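Local coordinates for D-alanyl transferase DltD (Enterococcus faecium TX0133A04, PDB 6PFX), which probably takes part in the D-alanylation of lipoteichoic acid in the Gram-positive cell wall, at residues F275-D280 with A380-S385. Residues are numbered along the deposited sequence; the frame is centred on the assembly and turned at random.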
# COMPACT_ATOMS: atom_id res chain seq x y z
N PHE A 275 3.01 -2.38 -9.78
CA PHE A 275 2.32 -1.14 -9.45
C PHE A 275 1.41 -0.71 -10.58
O PHE A 275 0.31 -0.19 -10.35
CB PHE A 275 3.37 -0.05 -9.12
CG PHE A 275 2.76 1.24 -8.64
CD1 PHE A 275 2.12 1.29 -7.43
CD2 PHE A 275 2.86 2.41 -9.38
CE1 PHE A 275 1.54 2.44 -6.98
CE2 PHE A 275 2.28 3.59 -8.91
CZ PHE A 275 1.62 3.59 -7.72
N GLN A 276 1.81 -0.97 -11.83
CA GLN A 276 0.96 -0.65 -12.96
C GLN A 276 -0.37 -1.40 -12.90
O GLN A 276 -1.39 -0.88 -13.37
CB GLN A 276 1.67 -0.94 -14.28
CG GLN A 276 0.85 -0.51 -15.49
CD GLN A 276 0.54 0.99 -15.57
OE1 GLN A 276 1.20 1.84 -14.96
NE2 GLN A 276 -0.47 1.31 -16.35
N LEU A 277 -0.38 -2.61 -12.34
CA LEU A 277 -1.65 -3.32 -12.15
C LEU A 277 -2.58 -2.52 -11.26
O LEU A 277 -3.77 -2.37 -11.56
CB LEU A 277 -1.39 -4.69 -11.52
CG LEU A 277 -0.72 -5.75 -12.38
CD1 LEU A 277 -0.38 -6.97 -11.55
CD2 LEU A 277 -1.67 -6.15 -13.47
N VAL A 278 -2.06 -2.01 -10.13
CA VAL A 278 -2.84 -1.16 -9.25
C VAL A 278 -3.41 0.03 -10.00
O VAL A 278 -4.60 0.34 -9.87
CB VAL A 278 -1.96 -0.70 -8.07
CG1 VAL A 278 -2.62 0.40 -7.29
CG2 VAL A 278 -1.57 -1.89 -7.18
N LEU A 279 -2.58 0.73 -10.78
CA LEU A 279 -3.05 1.89 -11.54
C LEU A 279 -4.12 1.51 -12.55
O LEU A 279 -5.10 2.24 -12.74
CB LEU A 279 -1.86 2.55 -12.23
CG LEU A 279 -0.75 3.06 -11.31
CD1 LEU A 279 0.25 3.90 -12.12
CD2 LEU A 279 -1.34 3.87 -10.16
N ASP A 280 -3.94 0.37 -13.23
CA ASP A 280 -4.94 -0.11 -14.17
C ASP A 280 -6.30 -0.25 -13.50
O ASP A 280 -7.31 0.22 -14.02
CB ASP A 280 -4.43 -1.44 -14.73
CG ASP A 280 -5.22 -1.96 -15.92
OD1 ASP A 280 -6.23 -2.66 -15.69
OD2 ASP A 280 -4.80 -1.70 -17.07
N ALA A 380 2.72 0.15 -21.79
CA ALA A 380 4.18 0.10 -21.77
C ALA A 380 4.72 -0.03 -20.35
O ALA A 380 5.86 -0.49 -20.16
CB ALA A 380 4.78 1.36 -22.39
N PHE A 381 3.97 0.42 -19.35
CA PHE A 381 4.50 0.35 -17.98
C PHE A 381 4.55 -1.07 -17.44
O PHE A 381 5.11 -1.28 -16.35
CB PHE A 381 3.69 1.29 -17.07
CG PHE A 381 3.95 2.76 -17.32
CD1 PHE A 381 5.18 3.32 -17.01
CD2 PHE A 381 2.94 3.58 -17.81
CE1 PHE A 381 5.40 4.66 -17.22
CE2 PHE A 381 3.18 4.92 -18.04
CZ PHE A 381 4.40 5.46 -17.72
N PHE A 382 4.01 -2.06 -18.16
CA PHE A 382 4.20 -3.48 -17.83
C PHE A 382 5.52 -4.04 -18.35
O PHE A 382 5.90 -5.16 -17.96
CB PHE A 382 3.02 -4.33 -18.38
CG PHE A 382 1.71 -4.07 -17.69
CD1 PHE A 382 1.58 -4.22 -16.31
CD2 PHE A 382 0.60 -3.67 -18.42
CE1 PHE A 382 0.37 -3.96 -15.67
CE2 PHE A 382 -0.60 -3.41 -17.79
CZ PHE A 382 -0.72 -3.56 -16.40
N SER A 383 6.24 -3.29 -19.19
CA SER A 383 7.39 -3.82 -19.91
C SER A 383 8.65 -3.85 -19.06
O SER A 383 8.82 -3.05 -18.13
CB SER A 383 7.69 -2.97 -21.15
OG SER A 383 8.23 -1.71 -20.79
N LYS A 384 9.56 -4.76 -19.43
CA LYS A 384 10.87 -4.79 -18.79
C LYS A 384 11.65 -3.52 -19.07
O LYS A 384 12.47 -3.10 -18.25
CB LYS A 384 11.65 -6.03 -19.24
CG LYS A 384 11.07 -7.34 -18.72
CD LYS A 384 12.07 -8.13 -17.88
CE LYS A 384 11.41 -9.38 -17.32
NZ LYS A 384 12.38 -10.24 -16.58
N SER A 385 11.40 -2.89 -20.22
CA SER A 385 12.05 -1.62 -20.50
C SER A 385 11.74 -0.60 -19.41
O SER A 385 12.63 0.07 -18.89
CB SER A 385 11.59 -1.09 -21.84
OG SER A 385 12.13 0.19 -22.11
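Phe382 and Phe381, neighbours in a short 3-10 turn near the C-terminus, pack against Gln276 and Leu277 of helix 271-284. The family belongs to the SGNH hydrolase clan; here the contact packs the turn at 380-382, late in the chain, against a helix that leads into strand 288-293 of the parallel five-stranded α/β sheet.

The apolar part centres on the Phe382 ring. Gln276 CG sits over one face of the Phe382 ring in a CH-pi contact, 3.7 Å from its centroid and displaced toward the rim at CE1 and CZ. The amide of Gln276 stands nearly upright to that ring, the two planes 81° apart. From the next helix position, Leu277 brings its CD2 methyl to 3.7 Å from Phe382 CE1, its chain running crosswise to that of the phenylalanine. Tyr142 and Ala139 of helix 138-147 also touch Phe382, joining a third element to the packing.

Phe381 meets the polar end of Gln276 instead. With CG anti to the backbone N (chi1 -175°) and a bend at chi2 (62°), the glutamine carries its amide past Phe382 to Phe381, where Gln276 OE1 lies 3.3 Å from Phe381 CB. Both polar atoms of this buried amide have partners from outside the two segments: OE1 accepts from Gln321 NE2, and NE2 donates to Gln325 OE1, which fixes the rotation of the group. Phe381 in turn meets Trp386 edge-to-face, and its carbonyl O bonds to Ser273 OG, a second tie to helix 271-284.

Beyond the phenylalanines, Ser383 is the N-cap of helix 384-388, its OG capping Trp386 N. The turn is closed by a doubly gripped carbonyl: Ala380 O accepts from Ser383 N at 3.0 Å and, in the carbonyl plane, from Ser383 OG at 2.7 Å.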